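Local coordinates for protein endo-xylogalacturonan hydrolase A (Aspergillus tubingensis, PDB 4C2L) that cleaves the galacturonan backbone of xylogalacturonan, the xylose-substituted component of the hairy regions of pectin, as a secreted glycosyl hydrolase of family 28, at residues Leu173-Asn178 with Val204-Asp209; Ile227-Ser232 with Ala256-Ser261. All blocks are in the same frame, centred on the assembly; numbering follows the deposited sequence.

Contact 1. Residues Leu173-Asn178 with Val204-Asp209; sequences LKMDAN and VTVVND
L173 O accepts the backbone N of T205 at 3.0 Å, joining two neighbouring, almost exactly parallel strands (3° between their axes) from successive coils of the right-handed parallel beta-helix of family 28. On the buried face CB of L173 meets CG1 of V204 at 4.0 Å. K174 points to the other face alongside T205; its NZ makes a long salt bridge, 3.9 Å, from this exposed lysine to OD2 of the buried D176 in the same segment. M175 holds the middle: its N donates to T205 O and its O accepts from V207 N. Its side chain lies side by side with that of V206, both pointing the same way. A bend at chi3 (55°) swings CE beside CG2 of V206 at 4.0 Å, and F191, on the next wall of the coil, packs against M175 and V204 from within. D176 stands next to V207 with the two CB atoms 4.2 Å apart, but chi1 of 51° sets CG between its own backbone N and carbonyl carbon and leads the carboxylate away from V207, where OD1 forms a salt bridge with R150 on strand 142-152. A177 N closes the pairing with a 2.8 Å bond to V207 O. Beyond it the backbones leave the sheet. N208 turns its amide away from A177, with ND2 bonded to T188 O, and its side chain comes within about 5 Å of that of D210, the proton donor by similarity. At the exposed end N178 crosses V207 obliquely, its ND2 4.0 Å from CG1 of the valine.

Contact 2. Residues Ile227-Ser232 with Ala256-Ser261; sequences ISCTGS and ATMINS. With NAG (2-acetamido-2-deoxy-beta-D-glucopyranose), chain D.
I227 O is gripped by the backbone N of T257 at 2.8 Å and by a water that also bonds OG1 of T257; CA of A256 adds a CA-H...O contact, 3.3 Å from CA to I227 O. T257 O then takes the N of C229, I259 N donates to C229 O, and G231 N to I259 O. These are adjacent coils of the parallel beta-helix, from the second and third PbH1 repeats. On the buried face, C229 SG lies 3.4 Å from SD of M258; bends at chi2 (-54°) and chi3 (-70°) bring SD and CE of M258 back toward C229, whose sulfur is fixed by the disulfide to C212. On the other face, T230 and I259 meet through OG1 and CD1 at 3.7 Å. Both chains turn here through positive phi, G231 in one and N260 in the other; N260 ND2 is bonded to C1 of the NAG, while OD1 is held by N293. In the conformer given for S261, one of two deposited, its OG lies 2.9 Å from S232 OG, a bond that is doubtful for that reason. S232 OG also bonds G234 N, and CE of M258 touches it at 3.5 Å.

From the N terminus, strand 168-176 leads into the loop and strand 191-196 before the chain returns as strand 199-207, where contact 1 closes one coil. D210, a catalytic candidate, follows directly, and the next coil brings the chain to 227-230. Contact 2 closes after a further turn through strand 235-240, so the two contacts lie in series, neither nested nor crossed. They are joined through strand 199-207, which pairs with 227-230 through probable bonds from V206 N to S228 O and from T230 N to V206 O. Four consecutive coils are thus tied together, and N208 packs on S232, next to H233, an active-site residue by similarity.

Contact 1. Residues Leu173-Asn178 with Val204-Asp209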
ATOM      1  N   LEU A 173     -11.214  -6.124   4.162  1.00 13.67           N
ATOM      2  CA  LEU A 173     -11.456  -4.925   3.375  1.00 14.75           C
ATOM      3  C   LEU A 173     -11.532  -5.260   1.893  1.00 15.21           C
ATOM      4  O   LEU A 173     -10.786  -6.120   1.392  1.00 15.20           O
ATOM      5  CB  LEU A 173     -10.349  -3.881   3.604  1.00 14.11           C
ATOM      6  CG  LEU A 173     -10.113  -3.338   5.009  1.00 14.74           C
ATOM      7  CD1 LEU A 173      -9.034  -2.263   4.960  1.00 15.14           C
ATOM      8  CD2 LEU A 173     -11.404  -2.755   5.593  1.00 14.28           C
ATOM      9  N   LYS A 174     -12.448  -4.588   1.200  1.00 15.25           N
ATOM     10  CA  LYS A 174     -12.531  -4.669  -0.251  1.00 15.90           C
ATOM     11  C   LYS A 174     -12.154  -3.301  -0.803  1.00 15.12           C
ATOM     12  O   LYS A 174     -12.789  -2.313  -0.478  1.00 14.30           O
ATOM     13  CB  LYS A 174     -13.938  -5.057  -0.695  1.00 19.37           C
ATOM     14  CG  LYS A 174     -14.072  -5.212  -2.203  1.00 24.15           C
ATOM     15  CD  LYS A 174     -15.136  -6.240  -2.561  1.00 29.25           C
ATOM     16  CE  LYS A 174     -16.473  -5.568  -2.846  1.00 32.58           C
ATOM     17  NZ  LYS A 174     -16.446  -4.910  -4.182  1.00 33.40           N
ATOM     18  N   MET A 175     -11.099  -3.251  -1.611  1.00 13.64           N
ATOM     19  CA  MET A 175     -10.571  -1.969  -2.061  1.00 13.75           C
ATOM     20  C   MET A 175     -10.473  -1.982  -3.566  1.00 13.57           C
ATOM     21  O   MET A 175      -9.877  -2.882  -4.152  1.00 13.81           O
ATOM     22  CB  MET A 175      -9.199  -1.728  -1.429  1.00 13.58           C
ATOM     23  CG  MET A 175      -9.291  -1.660   0.088  1.00 14.24           C
ATOM     24  SD  MET A 175      -7.747  -2.110   0.892  1.00 15.13           S
ATOM     25  CE  MET A 175      -6.650  -0.957   0.079  1.00 13.05           C
ATOM     26  N   ASP A 176     -11.097  -1.000  -4.210  1.00 13.36           N
ATOM     27  CA  ASP A 176     -11.087  -0.997  -5.663  1.00 13.79           C
ATOM     28  C   ASP A 176     -11.035   0.402  -6.212  1.00 13.19           C
ATOM     29  O   ASP A 176     -11.732   1.294  -5.729  1.00 13.17           O
ATOM     30  CB  ASP A 176     -12.313  -1.754  -6.222  1.00 15.50           C
ATOM     31  CG  ASP A 176     -13.627  -1.276  -5.607  1.00 17.94           C
ATOM     32  OD1 ASP A 176     -14.216  -0.317  -6.122  1.00 21.32           O
ATOM     33  OD2 ASP A 176     -14.100  -1.869  -4.621  1.00 21.34           O
ATOM     34  N   ALA A 177     -10.189   0.580  -7.216  1.00 12.37           N
ATOM     35  CA  ALA A 177     -10.090   1.826  -7.967  1.00 12.85           C
ATOM     36  C   ALA A 177     -10.230   1.458  -9.433  1.00 13.58           C
ATOM     37  O   ALA A 177      -9.398   0.707  -9.955  1.00 13.72           O
ATOM     38  CB  ALA A 177      -8.740   2.487  -7.705  1.00 12.94           C
ATOM     39  N   ASN A 178     -11.293   1.955 -10.078  1.00 13.60           N
ATOM     40  CA  ASN A 178     -11.557   1.706 -11.496  1.00 14.78           C
ATOM     41  C   ASN A 178     -11.923   2.998 -12.192  1.00 14.53           C
ATOM     42  O   ASN A 178     -12.864   3.667 -11.782  1.00 14.71           O
ATOM     43  CB  ASN A 178     -12.705   0.709 -11.657  1.00 16.45           C
ATOM     44  CG  ASN A 178     -12.321  -0.682 -11.190  1.00 17.63           C
ATOM     45  OD1 ASN A 178     -12.644  -1.069 -10.064  1.00 20.61           O
ATOM     46  ND2 ASN A 178     -11.584  -1.415 -12.020  1.00 17.40           N
ATOM     47  N   VAL A 204      -7.738  -9.117   2.737  1.00 14.94           N
ATOM     48  CA  VAL A 204      -8.072  -7.924   1.958  1.00 14.59           C
ATOM     49  C   VAL A 204      -7.974  -8.219   0.466  1.00 14.46           C
ATOM     50  O   VAL A 204      -7.189  -9.083   0.039  1.00 14.13           O
ATOM     51  CB  VAL A 204      -7.202  -6.687   2.346  1.00 15.28           C
ATOM     52  CG1 VAL A 204      -7.285  -6.414   3.836  1.00 15.45           C
ATOM     53  CG2 VAL A 204      -5.762  -6.861   1.916  1.00 17.10           C
ATOM     54  N   THR A 205      -8.809  -7.545  -0.317  1.00 13.93           N
ATOM     55  CA  THR A 205      -8.769  -7.641  -1.759  0.50 14.32           C
ATOM     56  C   THR A 205      -8.525  -6.233  -2.312  1.00 14.16           C
ATOM     57  O   THR A 205      -9.191  -5.282  -1.888  1.00 15.08           O
ATOM     58  CB  THR A 205     -10.088  -8.222  -2.292  0.50 15.06           C
ATOM     59  OG1 THR A 205     -10.380  -9.459  -1.615  0.50 15.17           O
ATOM     60  CG2 THR A 205      -9.998  -8.475  -3.763  0.50 15.60           C
ATOM     61  N   VAL A 206      -7.589  -6.114  -3.235  1.00 12.88           N
ATOM     62  CA  VAL A 206      -7.217  -4.816  -3.806  1.00 13.61           C
ATOM     63  C   VAL A 206      -7.262  -4.899  -5.321  1.00 13.31           C
ATOM     64  O   VAL A 206      -6.679  -5.809  -5.932  1.00 14.25           O
ATOM     65  CB  VAL A 206      -5.794  -4.376  -3.378  1.00 13.58           C
ATOM     66  CG1 VAL A 206      -5.455  -2.998  -3.970  1.00 14.14           C
ATOM     67  CG2 VAL A 206      -5.652  -4.339  -1.860  1.00 13.61           C
ATOM     68  N   VAL A 207      -7.961  -3.950  -5.935  1.00 12.79           N
ATOM     69  CA  VAL A 207      -7.909  -3.758  -7.376  1.00 13.00           C
ATOM     70  C   VAL A 207      -7.452  -2.320  -7.553  1.00 12.96           C
ATOM     71  O   VAL A 207      -8.155  -1.388  -7.153  1.00 12.95           O
ATOM     72  CB  VAL A 207      -9.295  -3.964  -8.044  1.00 13.26           C
ATOM     73  CG1 VAL A 207      -9.260  -3.577  -9.529  1.00 13.73           C
ATOM     74  CG2 VAL A 207      -9.788  -5.387  -7.838  1.00 13.69           C
ATOM     75  N   ASN A 208      -6.262  -2.131  -8.113  1.00 12.43           N
ATOM     76  CA  ASN A 208      -5.706  -0.772  -8.196  1.00 12.84           C
ATOM     77  C   ASN A 208      -4.673  -0.649  -9.310  1.00 13.42           C
ATOM     78  O   ASN A 208      -4.654  -1.453 -10.230  1.00 13.71           O
ATOM     79  CB  ASN A 208      -5.091  -0.384  -6.837  1.00 12.35           C
ATOM     80  CG  ASN A 208      -3.801  -1.141  -6.540  1.00 13.20           C
ATOM     81  OD1 ASN A 208      -3.497  -2.136  -7.192  1.00 13.60           O
ATOM     82  ND2 ASN A 208      -3.047  -0.674  -5.556  1.00 12.44           N
ATOM     83  N   ASP A 209      -3.818   0.364  -9.227  1.00 13.31           N
ATOM     84  CA  ASP A 209      -2.827   0.590 -10.270  1.00 14.48           C
ATOM     85  C   ASP A 209      -1.481   0.994  -9.692  1.00 14.28           C
ATOM     86  O   ASP A 209      -0.684   1.647 -10.359  1.00 14.86           O
ATOM     87  CB  ASP A 209      -3.335   1.641 -11.277  1.00 15.02           C
ATOM     88  CG  ASP A 209      -2.433   1.788 -12.483  1.00 16.67           C
ATOM     89  OD1 ASP A 209      -1.936   0.755 -12.995  1.00 17.93           O
ATOM     90  OD2 ASP A 209      -2.188   2.950 -12.900  1.00 18.27           O
TER
HETATM   91  O   HOH W   1     -11.643  -9.081   1.513  1.00 44.26           O

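Contact 2. Residues Ile227-Ser232 with Ala256-Ser261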
ATOM      1  N   ILE A 227      -4.023 -11.949   1.007  1.00 14.74           N
ATOM      2  CA  ILE A 227      -4.306 -10.738   0.278  1.00 14.92           C
ATOM      3  C   ILE A 227      -4.385 -11.082  -1.194  1.00 15.43           C
ATOM      4  O   ILE A 227      -3.638 -11.944  -1.694  1.00 15.60           O
ATOM      5  CB  ILE A 227      -3.247  -9.643   0.588  1.00 14.81           C
ATOM      6  CG1 ILE A 227      -3.582  -8.339  -0.136  1.00 14.80           C
ATOM      7  CG2 ILE A 227      -1.833 -10.109   0.217  1.00 14.87           C
ATOM      8  CD1 ILE A 227      -2.885  -7.134   0.479  1.00 15.55           C
ATOM      9  N   SER A 228      -5.333 -10.452  -1.877  1.00 15.46           N
ATOM     10  CA  SER A 228      -5.427 -10.563  -3.315  0.80 16.70           C
ATOM     11  C   SER A 228      -5.254  -9.178  -3.921  1.00 16.85           C
ATOM     12  O   SER A 228      -5.883  -8.220  -3.470  1.00 16.40           O
ATOM     13  CB  SER A 228      -6.788 -11.143  -3.709  0.80 17.96           C
ATOM     14  OG  SER A 228      -6.930 -11.090  -5.110  0.80 20.80           O
ATOM     15  N   CYS A 229      -4.403  -9.084  -4.935  1.00 17.01           N
ATOM     16  CA  CYS A 229      -4.100  -7.804  -5.594  1.00 18.13           C
ATOM     17  C   CYS A 229      -4.192  -7.973  -7.104  1.00 17.39           C
ATOM     18  O   CYS A 229      -3.547  -8.863  -7.678  1.00 17.65           O
ATOM     19  CB  CYS A 229      -2.682  -7.327  -5.253  1.00 21.17           C
ATOM     20  SG  CYS A 229      -2.181  -7.543  -3.521  1.00 29.12           S
ATOM     21  N   THR A 230      -4.959  -7.103  -7.751  1.00 16.08           N
ATOM     22  CA  THR A 230      -5.128  -7.161  -9.203  1.00 15.32           C
ATOM     23  C   THR A 230      -4.730  -5.834  -9.825  1.00 15.05           C
ATOM     24  O   THR A 230      -5.254  -4.795  -9.441  1.00 14.61           O
ATOM     25  CB  THR A 230      -6.595  -7.478  -9.578  1.00 15.55           C
ATOM     26  OG1 THR A 230      -6.976  -8.731  -9.006  1.00 16.20           O
ATOM     27  CG2 THR A 230      -6.761  -7.558 -11.070  1.00 15.34           C
ATOM     28  N   GLY A 231      -3.794  -5.875 -10.764  1.00 14.43           N
ATOM     29  CA  GLY A 231      -3.363  -4.680 -11.471  1.00 14.95           C
ATOM     30  C   GLY A 231      -2.353  -3.849 -10.707  1.00 14.79           C
ATOM     31  O   GLY A 231      -2.027  -2.734 -11.115  1.00 15.30           O
ATOM     32  N   SER A 232      -1.823  -4.416  -9.624  1.00 15.42           N
ATOM     33  CA  SER A 232      -0.940  -3.678  -8.727  1.00 15.03           C
ATOM     34  C   SER A 232       0.530  -3.661  -9.179  1.00 15.57           C
ATOM     35  O   SER A 232       0.882  -4.224 -10.210  1.00 15.82           O
ATOM     36  CB  SER A 232      -1.083  -4.240  -7.302  1.00 15.88           C
ATOM     37  OG  SER A 232      -0.321  -5.426  -7.142  1.00 16.68           O
ATOM     38  N   ALA A 256      -0.391 -14.423  -0.645  1.00 14.47           N
ATOM     39  CA  ALA A 256      -0.689 -13.338  -1.577  1.00 15.65           C
ATOM     40  C   ALA A 256      -1.020 -13.875  -2.956  1.00 16.29           C
ATOM     41  O   ALA A 256      -0.228 -14.603  -3.562  1.00 17.00           O
ATOM     42  CB  ALA A 256       0.482 -12.372  -1.678  1.00 15.58           C
ATOM     43  N   THR A 257      -2.185 -13.506  -3.454  1.00 15.89           N
ATOM     44  CA  THR A 257      -2.539 -13.822  -4.834  1.00 16.82           C
ATOM     45  C   THR A 257      -2.390 -12.550  -5.646  1.00 17.26           C
ATOM     46  O   THR A 257      -3.153 -11.589  -5.464  1.00 16.93           O
ATOM     47  CB  THR A 257      -3.973 -14.356  -4.917  1.00 18.21           C
ATOM     48  OG1 THR A 257      -4.074 -15.516  -4.084  1.00 19.25           O
ATOM     49  CG2 THR A 257      -4.347 -14.724  -6.388  1.00 18.55           C
ATOM     50  N   MET A 258      -1.390 -12.551  -6.530  1.00 16.29           N
ATOM     51  CA  MET A 258      -0.988 -11.387  -7.292  1.00 17.55           C
ATOM     52  C   MET A 258      -1.358 -11.614  -8.755  1.00 18.72           C
ATOM     53  O   MET A 258      -0.778 -12.473  -9.437  1.00 20.62           O
ATOM     54  CB  MET A 258       0.526 -11.158  -7.140  1.00 17.67           C
ATOM     55  CG  MET A 258       0.996 -11.059  -5.686  1.00 17.70           C
ATOM     56  SD  MET A 258       0.116  -9.826  -4.701  1.00 19.49           S
ATOM     57  CE  MET A 258       0.753  -8.343  -5.441  1.00 18.60           C
ATOM     58  N   ILE A 259      -2.340 -10.852  -9.216  1.00 17.15           N
ATOM     59  CA  ILE A 259      -2.934 -11.038 -10.532  1.00 16.84           C
ATOM     60  C   ILE A 259      -2.639  -9.811 -11.392  1.00 16.68           C
ATOM     61  O   ILE A 259      -2.888  -8.680 -10.961  1.00 16.14           O
ATOM     62  CB  ILE A 259      -4.472 -11.196 -10.397  1.00 17.15           C
ATOM     63  CG1 ILE A 259      -4.815 -12.375  -9.476  1.00 17.89           C
ATOM     64  CG2 ILE A 259      -5.107 -11.336 -11.774  1.00 17.66           C
ATOM     65  CD1 ILE A 259      -6.226 -12.351  -8.910  1.00 19.96           C
ATOM     66  N   ASN A 260      -2.099 -10.019 -12.595  1.00 15.86           N
ATOM     67  CA  ASN A 260      -1.872  -8.916 -13.527  1.00 17.02           C
ATOM     68  C   ASN A 260      -1.098  -7.762 -12.908  1.00 16.75           C
ATOM     69  O   ASN A 260      -1.392  -6.597 -13.178  1.00 17.40           O
ATOM     70  CB  ASN A 260      -3.215  -8.364 -14.034  1.00 18.43           C
ATOM     71  CG  ASN A 260      -3.932  -9.324 -14.947  1.00 21.12           C
ATOM     72  OD1 ASN A 260      -3.398 -10.368 -15.313  1.00 20.32           O
ATOM     73  ND2 ASN A 260      -5.164  -8.977 -15.314  1.00 22.97           N
ATOM     74  N   SER A 261      -0.119  -8.080 -12.069  1.00 16.55           N
ATOM     75  CA  SER A 261       0.664  -7.058 -11.399  0.50 16.15           C
ATOM     76  C   SER A 261       2.012  -6.877 -12.124  1.00 16.37           C
ATOM     77  O   SER A 261       2.444  -7.762 -12.876  1.00 16.65           O
ATOM     78  CB  SER A 261       0.818  -7.416  -9.913  0.50 15.99           C
ATOM     79  OG  SER A 261      -0.460  -7.393  -9.254  0.50 14.89           O
TER
HETATM   80  C1  NAG D 411      -5.886  -9.831 -16.218  1.00 28.15           C
HETATM   81  C2  NAG D 411      -7.377  -9.533 -16.191  1.00 31.72           C
HETATM   82  C3  NAG D 411      -8.122 -10.252 -17.319  1.00 33.82           C
HETATM   83  C4  NAG D 411      -7.450  -9.994 -18.661  1.00 34.94           C
HETATM   84  C5  NAG D 411      -5.978 -10.393 -18.535  1.00 35.18           C
HETATM   85  C6  NAG D 411      -5.215 -10.207 -19.841  1.00 35.59           C
HETATM   86  C7  NAG D 411      -8.600  -9.308 -14.091  1.00 33.37           C
HETATM   87  C8  NAG D 411      -9.063 -10.070 -12.887  1.00 33.12           C
HETATM   88  N2  NAG D 411      -7.914 -10.040 -14.952  1.00 32.81           N
HETATM   89  O3  NAG D 411      -9.462  -9.806 -17.323  1.00 35.63           O
HETATM   90  O4  NAG D 411      -8.083 -10.746 -19.683  1.00 39.37           O
HETATM   91  O5  NAG D 411      -5.369  -9.601 -17.514  1.00 31.33           O
HETATM   92  O6  NAG D 411      -5.269  -8.848 -20.204  1.00 40.19           O
HETATM   93  O7  NAG D 411      -8.849  -8.108 -14.252  1.00 35.39           O
HETATM   94  O   HOH W   2      -4.604 -15.010  -1.373  1.00 19.66           O